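Local coordinates for endolysin (Clostridium phage phiCD27, PDB 3QAY), which probably cleaves the amide bond between N-acetylmuramic acid and L-alanine in the cell wall of Clostridium difficile, as a zinc-dependent amidase, at residues S33-L38 and I82-N87; R43-K48 and G173-N178; T110-K115 and T140-E145; L116-K121 and A167-E172. One frame throughout, in Å; residues are numbered along the deposited sequence.

Contact 1: residues S33-L38 and I82-N87; sequences SLAPVL and IELHLN. With ZN (zinc ion), chain E.
L34 is the first residue of the helical segment S33-L38 to meet strand I82-N87: its CD2 lies 4.1 Å from CD1 of L84, the two side chains crossing at about a right angle. One residue on, A35 offers mostly backbone. CD1 of L84 comes within 3.7 Å of the A35 CA, with the small CB methyl only slightly farther away; here the backbones are nearest, the CA atoms of A35 and L84 being 7.5 Å apart. L38, a turn after L34, sets its CD2 3.9 Å from CD2 of L84. L34 and L38 both hold CG anti to the backbone N (chi1 179° and -178°). CD1 of L84 sits against L34 and A35, while CD2 is turned to L38, whose CD2 is near both methyls. I6 of the neighbouring strand 3-8 packs on A35, L38 and L84.

The other face of the strand is polar. H85 binds zinc through ND1 at 2.0 Å, completing with H10 and E27 the protein ligands of the metal. Its NE2 donates a nearly straight bond of 2.7 Å to OE1 of E83, met on the anti side; with the zinc bond, this holds the ring in place. The hydrogen bond probably makes ND1 a stronger donor in the zinc site.

Contact 2: residues R43-K48 and G173-N178; sequences RKEGHK and GVLNKN. With PO4 (phosphate ion), chain G.
E45 and L175 face each other where two helices of the amidase alpha/beta fold run out side by side: helix 27-44 turns into strand 48-52, and helix 152-175 ends in a Schellman motif with N176, at positive phi, as its C-prime residue.

The apolar part belongs to L175. Its CD1 sits 3.9 Å from CG of E45, and its two methyls reach the H47 ring from the opposite direction. CD2 comes closest, 3.2 Å from NE2 of H47, a tight approach oblique to the ring. On its other nitrogen H47 is tied by a hydrogen bond between ND1 and the backbone N of M2, which anchors the ring beside the leucine. F42 and M2 also pack on L175.

The polar part is a salt bridge on the solvent side. K177 NZ donates to E45 OE1 at 3.0 Å, and OE1 accepts through its anti lone pair. E45 bends at chi2 (-54°), and K177, extended beyond CG, brings NZ across to it. Water 2 makes a second link, accepting from K177 NZ and donating to the E45 carbonyl O.

At the start of the segment R43 donates to a phosphate, probably from the crystallisation liquor, that V51 N also binds. The phosphate meets the edge of the guanidinium: NH2 of R43 lies 2.7 Å from the phosphate O2, with an N-H...O angle of 158°.

Contact 3: residues T110-K115 and T140-E145; sequences TRICDK and TAVLIE
I112 has the largest share of this small buried contact, and it meets I144 and V142 through the end of its side chain alone. Its CD1 methyl stands 4.0 Å from CD1 of I144, the two isoleucines crossing at about a right angle, and 4.2 Å from CG2 of V142. These distances are those of ordinary van der Waals packing, and no hydrogen bond joins the segments.

I112 carries CG1 anti to its carbonyl carbon (chi1 -68°), and with chi2 near 164° the chain stays extended, which carries CD1 across to the sheet; the CA of I112 lies 8.4 Å from the CA of I144. I144 has the same pair of torsion choices, so its own CD1 comes out to meet it. V142, two residues earlier on the same face of the strand, adds a methyl alongside.

Helix 103-116 thus touches strand 140-148, inside the sheet between strands 80-87 and 96-100. V98 of strand 96-100 touches both I112 and V142, while I82 of strand 80-87 lies against I144. Helix 152-175 also packs here, bringing V174 onto I112 and I170 onto I144, so that two helices and three strands share one hydrophobic layer.

Contact 4: residues L116-K121 and A167-E172; sequences LGTVFK and AKLIVE. With PO4 (phosphate ion), chain H.
Two residues' torsions set up the meeting of L169 with T118. L169 has CG anti to its carbonyl carbon (chi1 -70°), which points CG toward the turn; with chi2 at 176° CD1 and CD2 both meet it. In T118 it is the hydroxyl that takes the place anti to the backbone N (chi1 -158°), which puts CG2 between the backbone N and the carbonyl carbon, facing L169. CG2 of T118 lies 3.8 Å from CD2 of L169, and the two side chains cross at about a right angle.

V119 follows with its own CG2, 4.0 Å from CD1 of L169. L116 comes in from the helix end: its CA is 4.1 Å from the same CD1, while its CD2 reaches the CB of L169 at 4.2 Å. One leucine is therefore met by three residues of the turn, L116, T118 and V119. The turn is held by its backbone, for the carbonyl O of L116 accepts from both V119 N and F120 N. V119 also lays CG1 over one face of the F120 ring, offset toward the rim, and I166 of the long helix packs on that ring too.

Farther along, K121 NZ binds a phosphate, probably from the crystallisation liquor, 2.9 Å from its O1. Apolar throughout between the segments, this is a loop-on-helix contact of the amidase alpha/beta fold: the connection from helix 103-116 to edge strand 122-127 is packed against the C-terminal helix, away from the zinc site.

In the fold
The centre of contact 1 lies about 4 Å from the centre of the chain, that of contact 3 about 9 Å, contact 4 about 12 Å and contact 2 about 16 Å. Contacts 1 and 3 reach neighbouring strands of one mixed six-stranded sheet, their centres about 12 Å apart. Contacts 2 and 4 both use helix 152-175, and contacts 1 and 2 share helix 27-44. Along the chain contacts 1 and 2 cross; contact 1 closes before contacts 3 and 4 open; those two cross, both nested within the loop closed by contact 2. The K115 to E172 salt bridge joins contacts 3 and 4. Helices 27-44 and 103-116 are each tied to helix 152-175 and to the sheet, one of whose two middle strands, 80-87, carries a zinc ligand.

Contact 1: residues S33-L38 and I82-N87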
loop_
_atom_site.group_PDB
_atom_site.type_symbol
_atom_site.label_atom_id
_atom_site.label_comp_id
_atom_site.label_asym_id
_atom_site.label_seq_id
_atom_site.Cartn_x
_atom_site.Cartn_y
_atom_site.Cartn_z
ATOM N N SER A 33 -9.640 4.646 1.356
ATOM C CA SER A 33 -10.785 3.727 1.350
ATOM C C SER A 33 -10.380 2.256 1.462
ATOM O O SER A 33 -11.024 1.500 2.173
ATOM C CB SER A 33 -11.637 3.928 0.090
ATOM O OG SER A 33 -12.348 5.149 0.155
ATOM N N LEU A 34 -9.329 1.857 0.751
ATOM C CA LEU A 34 -8.831 0.471 0.789
ATOM C C LEU A 34 -8.258 0.043 2.152
ATOM O O LEU A 34 -8.469 -1.085 2.596
ATOM C CB LEU A 34 -7.745 0.281 -0.273
ATOM C CG LEU A 34 -7.096 -1.111 -0.342
ATOM C CD1 LEU A 34 -8.154 -2.165 -0.618
ATOM C CD2 LEU A 34 -5.996 -1.132 -1.408
ATOM N N ALA A 35 -7.511 0.939 2.791
ATOM C CA ALA A 35 -6.757 0.604 4.009
ATOM C C ALA A 35 -7.587 -0.121 5.083
ATOM O O ALA A 35 -7.169 -1.172 5.561
ATOM C CB ALA A 35 -6.089 1.860 4.592
ATOM N N PRO A 36 -8.758 0.433 5.462
ATOM C CA PRO A 36 -9.616 -0.224 6.460
ATOM C C PRO A 36 -10.216 -1.556 6.006
ATOM O O PRO A 36 -10.419 -2.441 6.828
ATOM C CB PRO A 36 -10.717 0.804 6.716
ATOM C CG PRO A 36 -10.686 1.710 5.564
ATOM C CD PRO A 36 -9.281 1.759 5.096
ATOM N N VAL A 37 -10.485 -1.699 4.715
ATOM C CA VAL A 37 -10.943 -2.976 4.164
ATOM C C VAL A 37 -9.812 -4.017 4.228
ATOM O O VAL A 37 -10.043 -5.181 4.596
ATOM C CB VAL A 37 -11.438 -2.813 2.718
ATOM C CG1 VAL A 37 -11.820 -4.169 2.114
ATOM C CG2 VAL A 37 -12.621 -1.848 2.669
ATOM N N LEU A 38 -8.597 -3.594 3.881
ATOM C CA LEU A 38 -7.415 -4.465 3.960
ATOM C C LEU A 38 -7.159 -4.925 5.396
ATOM O O LEU A 38 -6.887 -6.098 5.633
ATOM C CB LEU A 38 -6.170 -3.749 3.417
ATOM C CG LEU A 38 -4.845 -4.520 3.384
ATOM C CD1 LEU A 38 -4.989 -5.832 2.603
ATOM C CD2 LEU A 38 -3.715 -3.674 2.800
ATOM N N ILE A 82 2.991 -2.271 5.719
ATOM C CA ILE A 82 2.557 -2.170 4.333
ATOM C C ILE A 82 2.162 -0.722 4.094
ATOM O O ILE A 82 1.359 -0.176 4.854
ATOM C CB ILE A 82 1.317 -3.057 4.050
ATOM C CG1 ILE A 82 1.647 -4.539 4.231
ATOM C CG2 ILE A 82 0.783 -2.806 2.638
ATOM C CD1 ILE A 82 0.420 -5.405 4.420
ATOM N N GLU A 83 2.734 -0.089 3.073
ATOM C CA GLU A 83 2.253 1.229 2.653
ATOM C C GLU A 83 1.570 1.123 1.299
ATOM O O GLU A 83 2.120 0.565 0.357
ATOM C CB GLU A 83 3.358 2.280 2.595
ATOM C CG GLU A 83 2.806 3.687 2.309
ATOM C CD GLU A 83 3.775 4.787 2.667
ATOM O OE1 GLU A 83 4.499 5.240 1.758
ATOM O OE2 GLU A 83 3.828 5.188 3.856
ATOM N N LEU A 84 0.369 1.687 1.229
ATOM C CA LEU A 84 -0.486 1.580 0.068
ATOM C C LEU A 84 -0.291 2.777 -0.836
ATOM O O LEU A 84 -0.427 3.939 -0.403
ATOM C CB LEU A 84 -1.955 1.494 0.502
ATOM C CG LEU A 84 -2.332 0.271 1.343
ATOM C CD1 LEU A 84 -3.806 0.319 1.724
ATOM C CD2 LEU A 84 -2.010 -1.002 0.582
ATOM N N HIS A 85 0.035 2.476 -2.091
ATOM C CA HIS A 85 0.133 3.456 -3.158
ATOM C C HIS A 85 -0.619 2.982 -4.396
ATOM O O HIS A 85 -1.034 1.824 -4.498
ATOM C CB HIS A 85 1.600 3.689 -3.536
ATOM C CG HIS A 85 2.366 4.474 -2.518
ATOM N ND1 HIS A 85 2.618 5.821 -2.653
ATOM C CD2 HIS A 85 2.929 4.102 -1.344
ATOM C CE1 HIS A 85 3.309 6.245 -1.610
ATOM N NE2 HIS A 85 3.506 5.223 -0.796
ATOM N N LEU A 86 -0.808 3.920 -5.321
ATOM C CA LEU A 86 -1.184 3.616 -6.686
ATOM C C LEU A 86 -0.098 4.227 -7.559
ATOM O O LEU A 86 0.532 5.227 -7.181
ATOM C CB LEU A 86 -2.554 4.202 -7.046
ATOM C CG LEU A 86 -3.812 3.604 -6.408
ATOM C CD1 LEU A 86 -5.068 4.231 -7.007
ATOM C CD2 LEU A 86 -3.874 2.086 -6.546
ATOM N N ASN A 87 0.124 3.612 -8.713
ATOM C CA ASN A 87 1.179 4.012 -9.621
ATOM C C ASN A 87 0.661 5.044 -10.606
ATOM O O ASN A 87 -0.537 5.341 -10.646
ATOM C CB ASN A 87 1.714 2.780 -10.369
ATOM C CG ASN A 87 3.231 2.764 -10.485
ATOM O OD1 ASN A 87 3.868 3.803 -10.677
ATOM N ND2 ASN A 87 3.818 1.568 -10.379
HETATM ZN ZN ZN E . 2.232 7.070 -4.159
HETATM O O HOH W 1 4.531 7.839 -4.031
#

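Contact 2: residues R43-K48 and G173-N178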
loop_
_atom_site.group_PDB
_atom_site.type_symbol
_atom_site.label_atom_id
_atom_site.label_comp_id
_atom_site.label_asym_id
_atom_site.label_seq_id
_atom_site.Cartn_x
_atom_site.Cartn_y
_atom_site.Cartn_z
ATOM N N ARG A 43 -7.694 -9.042 9.763
ATOM C CA ARG A 43 -8.259 -9.307 11.086
ATOM C C ARG A 43 -9.104 -10.577 11.109
ATOM O O ARG A 43 -9.073 -11.334 12.085
ATOM C CB ARG A 43 -9.078 -8.107 11.568
ATOM C CG ARG A 43 -8.235 -6.899 11.929
ATOM C CD ARG A 43 -9.096 -5.730 12.375
ATOM N NE ARG A 43 -8.285 -4.531 12.604
ATOM C CZ ARG A 43 -8.517 -3.323 12.085
ATOM N NH1 ARG A 43 -9.566 -3.090 11.307
ATOM N NH2 ARG A 43 -7.689 -2.322 12.371
ATOM N N LYS A 44 -9.839 -10.817 10.024
ATOM C CA LYS A 44 -10.627 -12.039 9.864
ATOM C C LYS A 44 -9.766 -13.301 10.008
ATOM O O LYS A 44 -10.242 -14.333 10.486
ATOM C CB LYS A 44 -11.340 -12.041 8.506
ATOM C CG LYS A 44 -12.430 -13.106 8.370
ATOM C CD LYS A 44 -13.269 -12.898 7.113
ATOM C CE LYS A 44 -14.584 -13.677 7.172
ATOM N NZ LYS A 44 -15.463 -13.388 5.991
ATOM N N GLU A 45 -8.500 -13.208 9.604
ATOM C CA GLU A 45 -7.560 -14.323 9.728
ATOM C C GLU A 45 -6.807 -14.322 11.067
ATOM O O GLU A 45 -5.891 -15.119 11.258
ATOM C CB GLU A 45 -6.564 -14.307 8.563
ATOM C CG GLU A 45 -7.204 -14.195 7.192
ATOM C CD GLU A 45 -8.259 -15.254 6.939
ATOM O OE1 GLU A 45 -7.945 -16.453 7.087
ATOM O OE2 GLU A 45 -9.398 -14.881 6.584
ATOM N N GLY A 46 -7.181 -13.424 11.978
ATOM C CA GLY A 46 -6.680 -13.440 13.356
ATOM C C GLY A 46 -5.517 -12.510 13.655
ATOM O O GLY A 46 -4.976 -12.529 14.761
ATOM N N HIS A 47 -5.128 -11.686 12.683
ATOM C CA HIS A 47 -4.000 -10.770 12.876
ATOM C C HIS A 47 -4.483 -9.434 13.432
ATOM O O HIS A 47 -5.659 -9.079 13.309
ATOM C CB HIS A 47 -3.238 -10.584 11.560
ATOM C CG HIS A 47 -2.849 -11.878 10.920
ATOM N ND1 HIS A 47 -1.713 -12.571 11.274
ATOM C CD2 HIS A 47 -3.472 -12.632 9.985
ATOM C CE1 HIS A 47 -1.640 -13.687 10.572
ATOM N NE2 HIS A 47 -2.699 -13.750 9.784
ATOM N N LYS A 48 -3.578 -8.711 14.080
ATOM C CA LYS A 48 -3.896 -7.396 14.601
ATOM C C LYS A 48 -3.327 -6.353 13.650
ATOM O O LYS A 48 -2.203 -6.496 13.159
ATOM C CB LYS A 48 -3.344 -7.204 16.010
ATOM C CG LYS A 48 -4.238 -7.788 17.101
ATOM C CD LYS A 48 -3.664 -7.522 18.497
ATOM C CE LYS A 48 -3.772 -6.051 18.927
ATOM N NZ LYS A 48 -5.179 -5.592 19.111
ATOM N N GLY A 173 -1.454 -13.148 -0.441
ATOM C CA GLY A 173 -0.035 -13.012 -0.738
ATOM C C GLY A 173 0.822 -12.901 0.505
ATOM O O GLY A 173 1.773 -13.653 0.673
ATOM N N VAL A 174 0.489 -11.959 1.381
ATOM C CA VAL A 174 1.270 -11.752 2.611
ATOM C C VAL A 174 1.255 -13.010 3.485
ATOM O O VAL A 174 2.299 -13.459 3.963
ATOM C CB VAL A 174 0.758 -10.528 3.399
ATOM C CG1 VAL A 174 1.380 -10.465 4.787
ATOM C CG2 VAL A 174 1.043 -9.243 2.617
ATOM N N LEU A 175 0.075 -13.599 3.649
ATOM C CA LEU A 175 -0.093 -14.739 4.542
ATOM C C LEU A 175 0.315 -16.076 3.917
ATOM O O LEU A 175 0.439 -17.077 4.629
ATOM C CB LEU A 175 -1.539 -14.810 5.038
ATOM C CG LEU A 175 -2.019 -13.610 5.860
ATOM C CD1 LEU A 175 -3.463 -13.829 6.303
ATOM C CD2 LEU A 175 -1.108 -13.349 7.066
ATOM N N ASN A 176 0.535 -16.091 2.602
ATOM C CA ASN A 176 0.916 -17.313 1.873
ATOM C C ASN A 176 -0.095 -18.434 2.069
ATOM O O ASN A 176 0.257 -19.562 2.401
ATOM C CB ASN A 176 2.328 -17.786 2.261
ATOM C CG ASN A 176 2.920 -18.788 1.256
ATOM O OD1 ASN A 176 2.350 -19.044 0.198
ATOM N ND2 ASN A 176 4.071 -19.351 1.595
ATOM N N LYS A 177 -1.360 -18.109 1.867
ATOM C CA LYS A 177 -2.418 -19.104 1.898
ATOM C C LYS A 177 -3.603 -18.609 1.099
ATOM O O LYS A 177 -3.661 -17.439 0.716
ATOM C CB LYS A 177 -2.836 -19.426 3.338
ATOM C CG LYS A 177 -3.369 -18.248 4.139
ATOM C CD LYS A 177 -3.905 -18.705 5.492
ATOM C CE LYS A 177 -4.830 -17.661 6.108
ATOM N NZ LYS A 177 -5.500 -18.153 7.344
ATOM N N ASN A 178 -4.537 -19.516 0.838
ATOM C CA ASN A 178 -5.764 -19.179 0.145
ATOM C C ASN A 178 -6.871 -18.999 1.170
ATOM O O ASN A 178 -7.049 -19.836 2.054
ATOM C CB ASN A 178 -6.108 -20.259 -0.884
ATOM C CG ASN A 178 -5.239 -20.166 -2.128
ATOM O OD1 ASN A 178 -5.199 -19.131 -2.791
ATOM N ND2 ASN A 178 -4.530 -21.240 -2.439
HETATM P P PO4 G . -7.377 1.108 13.030
HETATM O O1 PO4 G . -7.944 2.495 12.874
HETATM O O2 PO4 G . -7.639 0.344 11.754
HETATM O O3 PO4 G . -5.901 1.186 13.331
HETATM O O4 PO4 G . -8.041 0.401 14.187
HETATM O O HOH W 2 -5.370 -17.376 10.307
#

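Contact 3: residues T110-K115 and T140-E145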
loop_
_atom_site.group_PDB
_atom_site.type_symbol
_atom_site.label_atom_id
_atom_site.label_comp_id
_atom_site.label_asym_id
_atom_site.label_seq_id
_atom_site.Cartn_x
_atom_site.Cartn_y
_atom_site.Cartn_z
ATOM N N THR A 110 6.916 -10.780 -3.643
ATOM C CA THR A 110 6.714 -11.708 -4.764
ATOM C C THR A 110 5.334 -12.364 -4.718
ATOM O O THR A 110 4.650 -12.470 -5.735
ATOM C CB THR A 110 7.805 -12.801 -4.775
ATOM O OG1 THR A 110 9.099 -12.183 -4.875
ATOM C CG2 THR A 110 7.611 -13.757 -5.946
ATOM N N ARG A 111 4.922 -12.786 -3.529
ATOM C CA ARG A 111 3.623 -13.422 -3.365
ATOM C C ARG A 111 2.478 -12.433 -3.600
ATOM O O ARG A 111 1.508 -12.766 -4.271
ATOM C CB ARG A 111 3.512 -14.078 -1.987
ATOM C CG ARG A 111 4.457 -15.266 -1.790
ATOM C CD ARG A 111 4.070 -16.092 -0.562
ATOM N NE ARG A 111 3.955 -15.262 0.644
ATOM C CZ ARG A 111 4.893 -15.121 1.583
ATOM N NH1 ARG A 111 6.058 -15.764 1.502
ATOM N NH2 ARG A 111 4.657 -14.335 2.627
ATOM N N ILE A 112 2.598 -11.219 -3.068
ATOM C CA ILE A 112 1.610 -10.168 -3.333
ATOM C C ILE A 112 1.498 -9.917 -4.838
ATOM O O ILE A 112 0.400 -9.877 -5.396
ATOM C CB ILE A 112 1.972 -8.848 -2.638
ATOM C CG1 ILE A 112 1.854 -8.983 -1.120
ATOM C CG2 ILE A 112 1.063 -7.729 -3.123
ATOM C CD1 ILE A 112 2.538 -7.884 -0.367
ATOM N N CYS A 113 2.648 -9.762 -5.487
ATOM C CA CYS A 113 2.703 -9.549 -6.928
ATOM C C CYS A 113 2.040 -10.669 -7.725
ATOM O O CYS A 113 1.292 -10.401 -8.666
ATOM C CB CYS A 113 4.149 -9.375 -7.378
ATOM S SG CYS A 113 4.742 -7.709 -7.111
ATOM N N ASP A 114 2.313 -11.916 -7.349
ATOM C CA ASP A 114 1.701 -13.055 -8.029
ATOM C C ASP A 114 0.185 -13.049 -7.871
ATOM O O ASP A 114 -0.536 -13.332 -8.830
ATOM C CB ASP A 114 2.279 -14.380 -7.526
ATOM C CG ASP A 114 3.628 -14.699 -8.135
ATOM O OD1 ASP A 114 3.959 -14.147 -9.205
ATOM O OD2 ASP A 114 4.358 -15.518 -7.544
ATOM N N LYS A 115 -0.293 -12.722 -6.670
ATOM C CA LYS A 115 -1.733 -12.675 -6.411
ATOM C C LYS A 115 -2.420 -11.555 -7.188
ATOM O O LYS A 115 -3.383 -11.795 -7.909
ATOM C CB LYS A 115 -2.010 -12.565 -4.903
ATOM C CG LYS A 115 -1.904 -13.902 -4.175
ATOM C CD LYS A 115 -3.010 -14.856 -4.613
ATOM C CE LYS A 115 -2.859 -16.226 -3.996
ATOM N NZ LYS A 115 -4.048 -17.076 -4.270
ATOM N N THR A 140 10.135 -5.337 8.918
ATOM C CA THR A 140 10.070 -5.634 7.491
ATOM C C THR A 140 8.953 -4.802 6.877
ATOM O O THR A 140 7.860 -4.705 7.450
ATOM C CB THR A 140 9.790 -7.122 7.247
ATOM O OG1 THR A 140 10.802 -7.897 7.895
ATOM C CG2 THR A 140 9.787 -7.436 5.756
ATOM N N ALA A 141 9.232 -4.178 5.734
ATOM C CA ALA A 141 8.255 -3.311 5.083
ATOM C C ALA A 141 8.143 -3.597 3.594
ATOM O O ALA A 141 9.119 -4.003 2.956
ATOM C CB ALA A 141 8.608 -1.859 5.304
ATOM N N VAL A 142 6.939 -3.394 3.057
ATOM C CA VAL A 142 6.721 -3.394 1.619
ATOM C C VAL A 142 5.844 -2.211 1.225
ATOM O O VAL A 142 4.981 -1.778 1.982
ATOM C CB VAL A 142 6.107 -4.721 1.107
ATOM C CG1 VAL A 142 7.075 -5.857 1.336
ATOM C CG2 VAL A 142 4.776 -5.007 1.770
ATOM N N LEU A 143 6.107 -1.671 0.044
ATOM C CA LEU A 143 5.306 -0.597 -0.494
ATOM C C LEU A 143 4.550 -1.179 -1.667
ATOM O O LEU A 143 5.158 -1.620 -2.644
ATOM C CB LEU A 143 6.202 0.557 -0.921
ATOM C CG LEU A 143 5.534 1.850 -1.386
ATOM C CD1 LEU A 143 6.554 2.973 -1.427
ATOM C CD2 LEU A 143 4.871 1.687 -2.751
ATOM N N ILE A 144 3.226 -1.203 -1.566
ATOM C CA ILE A 144 2.399 -1.790 -2.615
ATOM C C ILE A 144 1.864 -0.710 -3.551
ATOM O O ILE A 144 1.193 0.243 -3.116
ATOM C CB ILE A 144 1.224 -2.614 -2.043
ATOM C CG1 ILE A 144 1.730 -3.642 -1.029
ATOM C CG2 ILE A 144 0.477 -3.321 -3.176
ATOM C CD1 ILE A 144 0.619 -4.431 -0.341
ATOM N N GLU A 145 2.198 -0.858 -4.834
ATOM C CA GLU A 145 1.606 -0.067 -5.900
ATOM C C GLU A 145 0.589 -0.979 -6.594
ATOM O O GLU A 145 0.926 -1.686 -7.549
ATOM C CB GLU A 145 2.691 0.394 -6.882
ATOM C CG GLU A 145 3.820 1.205 -6.230
ATOM C CD GLU A 145 3.757 2.698 -6.525
ATOM O OE1 GLU A 145 2.959 3.119 -7.384
ATOM O OE2 GLU A 145 4.532 3.453 -5.905
#

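Contact 4: residues L116-K121 and A167-E172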
loop_
_atom_site.group_PDB
_atom_site.type_symbol
_atom_site.label_atom_id
_atom_site.label_comp_id
_atom_site.label_asym_id
_atom_site.label_seq_id
_atom_site.Cartn_x
_atom_site.Cartn_y
_atom_site.Cartn_z
ATOM N N LEU A 116 -1.914 -10.334 -7.059
ATOM C CA LEU A 116 -2.411 -9.231 -7.877
ATOM C C LEU A 116 -2.280 -9.566 -9.368
ATOM O O LEU A 116 -3.141 -9.195 -10.158
ATOM C CB LEU A 116 -1.678 -7.924 -7.543
ATOM C CG LEU A 116 -2.037 -7.321 -6.177
ATOM C CD1 LEU A 116 -1.058 -6.219 -5.786
ATOM C CD2 LEU A 116 -3.457 -6.782 -6.169
ATOM N N GLY A 117 -1.216 -10.291 -9.725
ATOM C CA GLY A 117 -0.949 -10.719 -11.098
ATOM C C GLY A 117 -2.031 -11.572 -11.738
ATOM O O GLY A 117 -2.070 -11.720 -12.959
ATOM N N THR A 118 -2.907 -12.136 -10.915
ATOM C CA THR A 118 -4.056 -12.892 -11.394
ATOM C C THR A 118 -5.106 -12.006 -12.086
ATOM O O THR A 118 -5.943 -12.505 -12.851
ATOM C CB THR A 118 -4.719 -13.637 -10.222
ATOM O OG1 THR A 118 -5.479 -14.744 -10.721
ATOM C CG2 THR A 118 -5.616 -12.699 -9.433
ATOM N N VAL A 119 -5.061 -10.701 -11.807
ATOM C CA VAL A 119 -6.003 -9.724 -12.361
ATOM C C VAL A 119 -5.304 -8.606 -13.150
ATOM O O VAL A 119 -5.752 -8.228 -14.233
ATOM C CB VAL A 119 -6.833 -9.088 -11.234
ATOM C CG1 VAL A 119 -7.742 -8.000 -11.778
ATOM C CG2 VAL A 119 -7.635 -10.175 -10.508
ATOM N N PHE A 120 -4.214 -8.089 -12.595
ATOM C CA PHE A 120 -3.420 -7.042 -13.227
ATOM C C PHE A 120 -2.166 -7.619 -13.884
ATOM O O PHE A 120 -1.825 -8.789 -13.690
ATOM C CB PHE A 120 -2.988 -6.017 -12.173
ATOM C CG PHE A 120 -4.130 -5.390 -11.437
ATOM C CD1 PHE A 120 -4.793 -4.297 -11.969
ATOM C CD2 PHE A 120 -4.546 -5.895 -10.211
ATOM C CE1 PHE A 120 -5.857 -3.721 -11.299
ATOM C CE2 PHE A 120 -5.610 -5.321 -9.532
ATOM C CZ PHE A 120 -6.267 -4.232 -10.074
ATOM N N LYS A 121 -1.471 -6.786 -14.652
ATOM C CA LYS A 121 -0.143 -7.146 -15.143
ATOM C C LYS A 121 0.812 -7.256 -13.954
ATOM O O LYS A 121 0.901 -6.327 -13.152
ATOM C CB LYS A 121 0.369 -6.084 -16.114
ATOM C CG LYS A 121 1.797 -6.304 -16.597
ATOM C CD LYS A 121 2.285 -5.104 -17.384
ATOM C CE LYS A 121 3.610 -5.380 -18.055
ATOM N NZ LYS A 121 3.453 -6.224 -19.278
ATOM N N ALA A 167 -8.078 -6.398 -1.491
ATOM C CA ALA A 167 -7.618 -6.770 -0.154
ATOM C C ALA A 167 -7.318 -8.266 -0.055
ATOM O O ALA A 167 -6.258 -8.663 0.429
ATOM C CB ALA A 167 -8.653 -6.369 0.894
ATOM N N LYS A 168 -8.245 -9.089 -0.533
ATOM C CA LYS A 168 -8.090 -10.540 -0.442
ATOM C C LYS A 168 -6.810 -11.010 -1.128
ATOM O O LYS A 168 -6.122 -11.889 -0.612
ATOM C CB LYS A 168 -9.307 -11.255 -1.031
ATOM C CG LYS A 168 -9.320 -12.774 -0.827
ATOM C CD LYS A 168 -10.619 -13.398 -1.364
ATOM C CE LYS A 168 -10.627 -14.930 -1.214
ATOM N NZ LYS A 168 -11.291 -15.613 -2.373
ATOM N N LEU A 169 -6.487 -10.418 -2.278
ATOM C CA LEU A 169 -5.290 -10.813 -3.034
ATOM C C LEU A 169 -4.011 -10.439 -2.282
ATOM O O LEU A 169 -3.064 -11.226 -2.217
ATOM C CB LEU A 169 -5.296 -10.186 -4.433
ATOM C CG LEU A 169 -6.344 -10.730 -5.414
ATOM C CD1 LEU A 169 -6.308 -9.961 -6.738
ATOM C CD2 LEU A 169 -6.124 -12.218 -5.655
ATOM N N ILE A 170 -4.007 -9.250 -1.694
ATOM C CA ILE A 170 -2.875 -8.785 -0.897
ATOM C C ILE A 170 -2.690 -9.642 0.344
ATOM O O ILE A 170 -1.572 -10.012 0.681
ATOM C CB ILE A 170 -3.060 -7.329 -0.440
ATOM C CG1 ILE A 170 -3.005 -6.379 -1.642
ATOM C CG2 ILE A 170 -1.998 -6.969 0.600
ATOM C CD1 ILE A 170 -3.306 -4.922 -1.314
ATOM N N VAL A 171 -3.791 -9.944 1.025
ATOM C CA VAL A 171 -3.746 -10.744 2.246
ATOM C C VAL A 171 -3.303 -12.186 1.955
ATOM O O VAL A 171 -2.442 -12.731 2.653
ATOM C CB VAL A 171 -5.107 -10.733 2.967
ATOM C CG1 VAL A 171 -5.088 -11.663 4.182
ATOM C CG2 VAL A 171 -5.467 -9.312 3.383
ATOM N N GLU A 172 -3.873 -12.797 0.921
ATOM C CA GLU A 172 -3.451 -14.142 0.511
ATOM C C GLU A 172 -1.951 -14.183 0.235
ATOM O O GLU A 172 -1.261 -15.130 0.636
ATOM C CB GLU A 172 -4.228 -14.620 -0.717
ATOM C CG GLU A 172 -5.660 -15.024 -0.413
ATOM C CD GLU A 172 -6.358 -15.692 -1.588
ATOM O OE1 GLU A 172 -5.917 -15.515 -2.745
ATOM O OE2 GLU A 172 -7.358 -16.394 -1.345
HETATM P P PO4 H . 2.704 -9.909 -18.937
HETATM O O1 PO4 H . 1.895 -8.662 -19.211
HETATM O O2 PO4 H . 3.054 -10.585 -20.249
HETATM O O3 PO4 H . 3.971 -9.587 -18.184
HETATM O O4 PO4 H . 1.859 -10.854 -18.115
#